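Local coordinates for protein UDP-glucose 6-dehydrogenase (Pyrobaculum islandicum, PDB 3VTF) that probably catalyses the two-step, NAD-dependent oxidation of UDP-glucose to UDP-glucuronate, and binds UDP-glucose, at residues 227-232 against 289-294; 231-236 against 304-309. All blocks are in the same frame, centred on the assembly; numbering follows the deposited sequence.

Contact 1 of 2, residues 227-232 against 289-294; sequences VKYASN and TLAFIR. With UPG (uridine-5'-diphosphate-glucose), chain B.
Tyr229 and Phe292 carry most of this helix-to-helix contact, their CA atoms 6.7 Å apart. The closest touch lies at the root of the tyrosine rather than at its ring: Tyr229 CB meets Phe292 CD1 at 3.5 Å. The two ring planes are inclined by only 13°, yet the centroids stand 5.9 Å apart, because the side chains slide past each other in opposite directions; the rings hardly overlap and do not form a true stack. Phe292 turns CG anti to its own N (chi1 -169°), which brings CD1 against the base of the tyrosine. Farther out, Tyr229 OH and CE1 skirt the methyl of Ala291, with OH to Ala291 CB at 4.1 Å.

Lys228 and Asn232, one turn apart on the same helix as Tyr229, do the polar work. Lys228 NZ reaches O6' of UDP-glucose at 2.8 Å, and Asn232 ND2 donates to that hydroxyl at 2.9 Å, nearly straight at 167°. Lys228 NZ also bonds Asn232 OD1 from above the carbonyl plane, and Asp288 accepts from Asn232 ND2. With Asn232 cut back to an alanine, O6' would probably lose its amide donor, and Lys228 and Asp288 would each be short of a mate. The arrangement thus joins apolar helix packing in the family's central domain to the glucose end of the substrate pocket.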
loop_
_atom_site.group_PDB
_atom_site.type_symbol
_atom_site.label_atom_id
_atom_site.label_comp_id
_atom_site.label_asym_id
_atom_site.label_seq_id
_atom_site.Cartn_x
_atom_site.Cartn_y
_atom_site.Cartn_z
ATOM N N VAL A 227 15.456 1.741 -2.175
ATOM C CA VAL A 227 14.577 1.708 -0.982
ATOM C C VAL A 227 13.955 3.036 -0.738
ATOM O O VAL A 227 12.776 3.145 -0.389
ATOM C CB VAL A 227 15.379 1.293 0.314
ATOM C CG1 VAL A 227 14.535 1.500 1.559
ATOM C CG2 VAL A 227 15.791 -0.179 0.253
ATOM N N LYS A 228 14.724 4.118 -0.907
ATOM C CA LYS A 228 14.185 5.421 -0.640
ATOM C C LYS A 228 13.043 5.780 -1.600
ATOM O O LYS A 228 11.964 6.387 -1.165
ATOM C CB LYS A 228 15.289 6.455 -0.789
ATOM C CG LYS A 228 14.880 7.910 -0.587
ATOM C CD LYS A 228 14.034 8.085 0.680
ATOM C CE LYS A 228 13.734 9.560 0.894
ATOM N NZ LYS A 228 12.674 9.681 1.942
ATOM N N TYR A 229 13.256 5.511 -2.890
ATOM C CA TYR A 229 12.143 5.860 -3.856
ATOM C C TYR A 229 10.938 4.905 -3.647
ATOM O O TYR A 229 9.775 5.305 -3.686
ATOM C CB TYR A 229 12.620 5.662 -5.332
ATOM C CG TYR A 229 13.366 6.914 -5.802
ATOM C CD1 TYR A 229 12.669 8.081 -6.106
ATOM C CD2 TYR A 229 14.810 6.936 -5.808
ATOM C CE1 TYR A 229 13.352 9.265 -6.487
ATOM C CE2 TYR A 229 15.525 8.108 -6.152
ATOM C CZ TYR A 229 14.800 9.240 -6.537
ATOM O OH TYR A 229 15.488 10.361 -6.925
ATOM N N ALA A 230 11.222 3.625 -3.427
ATOM C CA ALA A 230 10.133 2.668 -3.231
ATOM C C ALA A 230 9.311 3.041 -1.992
ATOM O O ALA A 230 8.062 2.908 -2.023
ATOM C CB ALA A 230 10.631 1.245 -3.188
ATOM N N SER A 231 9.969 3.494 -0.924
ATOM C CA SER A 231 9.246 3.927 0.246
ATOM C C SER A 231 8.421 5.191 -0.033
ATOM O O SER A 231 7.265 5.264 0.374
ATOM C CB SER A 231 10.173 4.174 1.463
ATOM O OG SER A 231 10.906 2.935 1.681
ATOM N N ASN A 232 9.035 6.241 -0.567
ATOM C CA ASN A 232 8.291 7.502 -0.730
ATOM C C ASN A 232 7.168 7.359 -1.768
ATOM O O ASN A 232 6.040 7.908 -1.577
ATOM C CB ASN A 232 9.245 8.652 -1.215
ATOM C CG ASN A 232 9.860 9.444 -0.012
ATOM O OD1 ASN A 232 9.934 8.912 1.078
ATOM N ND2 ASN A 232 10.381 10.644 -0.241
ATOM N N THR A 289 8.214 11.214 -6.847
ATOM C CA THR A 289 7.396 10.325 -7.652
ATOM C C THR A 289 7.662 10.569 -9.166
ATOM O O THR A 289 7.764 9.629 -9.941
ATOM C CB THR A 289 5.845 10.505 -7.346
ATOM O OG1 THR A 289 5.640 10.150 -5.938
ATOM C CG2 THR A 289 4.990 9.520 -8.166
ATOM N N LEU A 290 7.695 11.839 -9.527
ATOM C CA LEU A 290 7.986 12.233 -10.914
ATOM C C LEU A 290 9.426 11.749 -11.281
ATOM O O LEU A 290 9.628 11.181 -12.312
ATOM C CB LEU A 290 7.913 13.771 -11.012
ATOM C CG LEU A 290 8.160 14.326 -12.471
ATOM C CD1 LEU A 290 7.226 13.583 -13.397
ATOM C CD2 LEU A 290 7.853 15.847 -12.460
ATOM N N ALA A 291 10.403 11.970 -10.401
ATOM C CA ALA A 291 11.794 11.446 -10.680
ATOM C C ALA A 291 11.804 9.959 -10.878
ATOM O O ALA A 291 12.558 9.391 -11.719
ATOM C CB ALA A 291 12.817 11.911 -9.575
ATOM N N PHE A 292 10.995 9.242 -10.066
ATOM C CA PHE A 292 10.963 7.774 -10.200
ATOM C C PHE A 292 10.395 7.347 -11.515
ATOM O O PHE A 292 10.912 6.433 -12.198
ATOM C CB PHE A 292 10.103 7.194 -9.012
ATOM C CG PHE A 292 10.190 5.727 -8.862
ATOM C CD1 PHE A 292 11.425 5.102 -8.579
ATOM C CD2 PHE A 292 9.032 4.931 -8.871
ATOM C CE1 PHE A 292 11.517 3.710 -8.372
ATOM C CE2 PHE A 292 9.107 3.534 -8.712
ATOM C CZ PHE A 292 10.369 2.924 -8.426
ATOM N N ILE A 293 9.332 8.049 -11.936
ATOM C CA ILE A 293 8.726 7.725 -13.228
ATOM C C ILE A 293 9.784 7.972 -14.362
ATOM O O ILE A 293 9.925 7.143 -15.255
ATOM C CB ILE A 293 7.500 8.661 -13.450
ATOM C CG1 ILE A 293 6.328 8.213 -12.545
ATOM C CG2 ILE A 293 6.968 8.541 -14.906
ATOM C CD1 ILE A 293 5.227 9.332 -12.373
ATOM N N ARG A 294 10.398 9.158 -14.319
ATOM C CA ARG A 294 11.366 9.591 -15.392
ATOM C C ARG A 294 12.581 8.648 -15.403
ATOM O O ARG A 294 13.081 8.290 -16.458
ATOM C CB ARG A 294 11.842 10.979 -15.146
ATOM C CG ARG A 294 10.722 12.032 -15.381
ATOM C CD ARG A 294 10.273 12.048 -16.866
ATOM N NE ARG A 294 9.251 13.094 -17.005
ATOM C CZ ARG A 294 7.980 12.860 -17.245
ATOM N NH1 ARG A 294 7.538 11.629 -17.425
ATOM N NH2 ARG A 294 7.134 13.887 -17.303
HETATM N N1 UPG B . -0.749 13.476 3.262
HETATM C C2 UPG B . -2.049 13.129 2.787
HETATM N N3 UPG B . -2.681 12.090 3.337
HETATM C C4 UPG B . -2.046 11.320 4.299
HETATM C C5 UPG B . -0.726 11.615 4.787
HETATM C C6 UPG B . -0.084 12.715 4.182
HETATM O O2 UPG B . -2.631 13.802 1.878
HETATM O O4 UPG B . -2.668 10.304 4.757
HETATM C C1C UPG B . -0.120 14.626 2.572
HETATM C C2C UPG B . 0.332 15.654 3.591
HETATM O O2C UPG B . -0.681 16.616 3.876
HETATM C C3C UPG B . 1.533 16.312 2.877
HETATM C C4C UPG B . 2.137 15.183 2.042
HETATM O O4C UPG B . 1.136 14.141 2.043
HETATM O O3C UPG B . 1.039 17.275 1.907
HETATM C C5C UPG B . 3.443 14.605 2.638
HETATM O O5C UPG B . 3.250 14.468 4.051
HETATM P PA UPG B . 4.512 13.884 5.005
HETATM O O1A UPG B . 4.869 12.417 4.600
HETATM O O2A UPG B . 4.229 14.300 6.471
HETATM O O3A UPG B . 5.619 14.990 4.628
HETATM P PB UPG B . 7.236 14.886 4.367
HETATM O O1B UPG B . 7.913 15.729 5.418
HETATM O O2B UPG B . 7.181 15.420 2.914
HETATM O O3B UPG B . 7.779 13.404 4.595
HETATM C "C1'" UPG B . 7.998 12.507 3.463
HETATM C "C2'" UPG B . 8.058 11.102 4.022
HETATM C "C3'" UPG B . 9.379 10.957 4.815
HETATM C "C4'" UPG B . 10.543 11.297 3.853
HETATM C "C5'" UPG B . 10.412 12.822 3.458
HETATM C "C6'" UPG B . 11.454 13.366 2.456
HETATM O "O2'" UPG B . 6.904 11.160 4.947
HETATM O "O3'" UPG B . 9.452 9.616 5.256
HETATM O "O4'" UPG B . 11.766 11.157 4.607
HETATM O "O5'" UPG B . 9.163 12.842 2.710
HETATM O "O6'" UPG B . 11.902 12.297 1.587
#

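Contact 2 of 2, residues 231-236 against 304-309. With UPG (uridine-5'-diphosphate-glucose), chain B.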
loop_
_atom_site.group_PDB
_atom_site.type_symbol
_atom_site.label_atom_id
_atom_site.label_comp_id
_atom_site.label_asym_id
_atom_site.label_seq_id
_atom_site.Cartn_x
_atom_site.Cartn_y
_atom_site.Cartn_z
ATOM N N SER A 231 9.969 3.494 -0.924
ATOM C CA SER A 231 9.246 3.927 0.246
ATOM C C SER A 231 8.421 5.191 -0.033
ATOM O O SER A 231 7.265 5.264 0.374
ATOM C CB SER A 231 10.173 4.174 1.463
ATOM O OG SER A 231 10.906 2.935 1.681
ATOM N N ASN A 232 9.035 6.241 -0.567
ATOM C CA ASN A 232 8.291 7.502 -0.730
ATOM C C ASN A 232 7.168 7.359 -1.768
ATOM O O ASN A 232 6.040 7.908 -1.577
ATOM C CB ASN A 232 9.245 8.652 -1.215
ATOM C CG ASN A 232 9.860 9.444 -0.012
ATOM O OD1 ASN A 232 9.934 8.912 1.078
ATOM N ND2 ASN A 232 10.381 10.644 -0.241
ATOM N N VAL A 233 7.463 6.643 -2.858
ATOM C CA VAL A 233 6.397 6.453 -3.874
ATOM C C VAL A 233 5.252 5.547 -3.324
ATOM O O VAL A 233 4.080 5.724 -3.630
ATOM C CB VAL A 233 6.972 5.880 -5.163
ATOM C CG1 VAL A 233 5.830 5.561 -6.169
ATOM C CG2 VAL A 233 7.923 6.974 -5.721
ATOM N N PHE A 234 5.615 4.559 -2.520
ATOM C CA PHE A 234 4.534 3.719 -1.936
ATOM C C PHE A 234 3.626 4.501 -0.984
ATOM O O PHE A 234 2.390 4.335 -1.032
ATOM C CB PHE A 234 5.064 2.458 -1.226
ATOM C CG PHE A 234 3.965 1.554 -0.729
ATOM C CD1 PHE A 234 3.245 0.767 -1.627
ATOM C CD2 PHE A 234 3.634 1.574 0.614
ATOM C CE1 PHE A 234 2.186 -0.024 -1.158
ATOM C CE2 PHE A 234 2.570 0.796 1.094
ATOM C CZ PHE A 234 1.867 0.020 0.227
ATOM N N LEU A 235 4.200 5.402 -0.191
ATOM C CA LEU A 235 3.355 6.287 0.645
ATOM C C LEU A 235 2.452 7.183 -0.200
ATOM O O LEU A 235 1.258 7.387 0.118
ATOM C CB LEU A 235 4.194 7.118 1.589
ATOM C CG LEU A 235 4.941 6.232 2.644
ATOM C CD1 LEU A 235 6.124 6.961 3.289
ATOM C CD2 LEU A 235 3.971 5.736 3.732
ATOM N N ALA A 236 3.025 7.772 -1.250
ATOM C CA ALA A 236 2.227 8.582 -2.165
ATOM C C ALA A 236 1.111 7.748 -2.798
ATOM O O ALA A 236 -0.019 8.236 -2.978
ATOM C CB ALA A 236 3.166 9.214 -3.248
ATOM N N ALA A 304 3.538 2.332 -14.955
ATOM C CA ALA A 304 2.080 2.621 -15.078
ATOM C C ALA A 304 1.454 2.974 -13.714
ATOM O O ALA A 304 0.618 3.893 -13.601
ATOM C CB ALA A 304 1.366 1.346 -15.631
ATOM N N ILE A 305 1.844 2.248 -12.652
ATOM C CA ILE A 305 1.226 2.606 -11.329
ATOM C C ILE A 305 1.705 3.924 -10.838
ATOM O O ILE A 305 0.906 4.783 -10.404
ATOM C CB ILE A 305 1.530 1.474 -10.295
ATOM C CG1 ILE A 305 0.893 0.153 -10.825
ATOM C CG2 ILE A 305 0.934 1.828 -8.917
ATOM C CD1 ILE A 305 1.278 -1.130 -9.974
ATOM N N SER A 306 3.023 4.144 -10.871
ATOM C CA SER A 306 3.547 5.404 -10.396
ATOM C C SER A 306 2.955 6.587 -11.146
ATOM O O SER A 306 2.689 7.625 -10.557
ATOM C CB SER A 306 5.133 5.395 -10.543
ATOM O OG SER A 306 5.630 4.292 -9.847
ATOM N N LYS A 307 2.781 6.451 -12.490
ATOM C CA LYS A 307 2.090 7.555 -13.257
ATOM C C LYS A 307 0.629 7.741 -12.776
ATOM O O LYS A 307 0.170 8.856 -12.630
ATOM C CB LYS A 307 2.094 7.210 -14.774
ATOM C CG LYS A 307 3.559 7.387 -15.372
ATOM C CD LYS A 307 3.538 7.431 -16.934
ATOM C CE LYS A 307 2.800 6.246 -17.486
ATOM N NZ LYS A 307 2.885 6.073 -18.981
ATOM N N ALA A 308 -0.056 6.656 -12.500
ATOM C CA ALA A 308 -1.458 6.760 -12.005
ATOM C C ALA A 308 -1.516 7.477 -10.709
ATOM O O ALA A 308 -2.431 8.369 -10.486
ATOM C CB ALA A 308 -2.182 5.395 -11.987
ATOM N N VAL A 309 -0.483 7.218 -9.866
ATOM C CA VAL A 309 -0.411 7.891 -8.576
ATOM C C VAL A 309 -0.412 9.366 -8.749
ATOM O O VAL A 309 -1.098 10.127 -8.006
ATOM C CB VAL A 309 0.895 7.439 -7.814
ATOM C CG1 VAL A 309 1.080 8.291 -6.601
ATOM C CG2 VAL A 309 0.702 5.977 -7.464
HETATM N N1 UPG B . -0.749 13.476 3.262
HETATM C C2 UPG B . -2.049 13.129 2.787
HETATM N N3 UPG B . -2.681 12.090 3.337
HETATM C C4 UPG B . -2.046 11.320 4.299
HETATM C C5 UPG B . -0.726 11.615 4.787
HETATM C C6 UPG B . -0.084 12.715 4.182
HETATM O O2 UPG B . -2.631 13.802 1.878
HETATM O O4 UPG B . -2.668 10.304 4.757
HETATM C C1C UPG B . -0.120 14.626 2.572
HETATM C C2C UPG B . 0.332 15.654 3.591
HETATM O O2C UPG B . -0.681 16.616 3.876
HETATM C C3C UPG B . 1.533 16.312 2.877
HETATM C C4C UPG B . 2.137 15.183 2.042
HETATM O O4C UPG B . 1.136 14.141 2.043
HETATM O O3C UPG B . 1.039 17.275 1.907
HETATM C C5C UPG B . 3.443 14.605 2.638
HETATM O O5C UPG B . 3.250 14.468 4.051
HETATM P PA UPG B . 4.512 13.884 5.005
HETATM O O1A UPG B . 4.869 12.417 4.600
HETATM O O2A UPG B . 4.229 14.300 6.471
HETATM O O3A UPG B . 5.619 14.990 4.628
HETATM P PB UPG B . 7.236 14.886 4.367
HETATM O O1B UPG B . 7.913 15.729 5.418
HETATM O O2B UPG B . 7.181 15.420 2.914
HETATM O O3B UPG B . 7.779 13.404 4.595
HETATM C "C1'" UPG B . 7.998 12.507 3.463
HETATM C "C2'" UPG B . 8.058 11.102 4.022
HETATM C "C3'" UPG B . 9.379 10.957 4.815
HETATM C "C4'" UPG B . 10.543 11.297 3.853
HETATM C "C5'" UPG B . 10.412 12.822 3.458
HETATM C "C6'" UPG B . 11.454 13.366 2.456
HETATM O "O2'" UPG B . 6.904 11.160 4.947
HETATM O "O3'" UPG B . 9.452 9.616 5.256
HETATM O "O4'" UPG B . 11.766 11.157 4.607
HETATM O "O5'" UPG B . 9.163 12.842 2.710
HETATM O "O6'" UPG B . 11.902 12.297 1.587
#
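Val233 and Ser306 meet at one point of this contact, Ala236 and Val309 at the other. The CA atoms lie 7.2 Å apart for Val233 and Ser306 and 7.0 Å for Ala236 and Val309. Both pairings advance by three residues in the same chain sense, although the two helical segments cross at a steep angle and touch only at these two points.

Val233 can be followed outward. Its CB points toward the helix of Ser306 and carries two methyls. CG1, held anti to N (chi1 175°), reaches across to Ser306 OG at 3.9 Å, a van der Waals approach. CG2, anti to the carbonyl carbon, instead faces helix 285-298, where it lies against Thr289 and Phe292. The valine thus sits between the two helices, with CG1 the methyl that meets Ser306 and CG2 the one turned more fully to helix 285-298.

At the second point the roles are reversed, since the branched side chain comes from the other helix. Val309 CG1 rests 3.8 Å from the backbone oxygen Ala236 O, and 4.1 Å from Ala236 CB. The small alanine lets the valine methyl come up against main-chain atoms.

Ser306 OG does not use Val233 as a polar partner: its bond goes to Glu244 of the second subunit. On helix 221-251, Ser240 gives the two helices a polar link beyond the segments. Across the segments themselves no hydrogen bond forms, and 135 Å² is buried in all. The chemistry implies that shape and dispersion hold this face, while Ser306 OG and Ile305 N bond Glu244 of the second subunit and Val309 O bonds Ser240 of the same chain.

Overall arrangement
Contacts 1 and 2 lie with centres about 7 Å apart on neighbouring parts of helix 221-251, sharing Ser231 and Asn232. Along the chain that helix comes first, then helices 285-298 and 304-328, which follow each other and pack against it in turn. The two contacts also touch directly: Phe292 CD2 lies 3.6 Å from Ser306 OG, and Ile293 CD1 lies 3.6 Å from Ser306 O. All four segments fall in the family's central domain range, in sequence between the two alpha/beta domains that carry the mixed and the parallel sheet. Both contacts border the second subunit, so one three-helix cluster brings together the UDP-glucose site and the dimer interface.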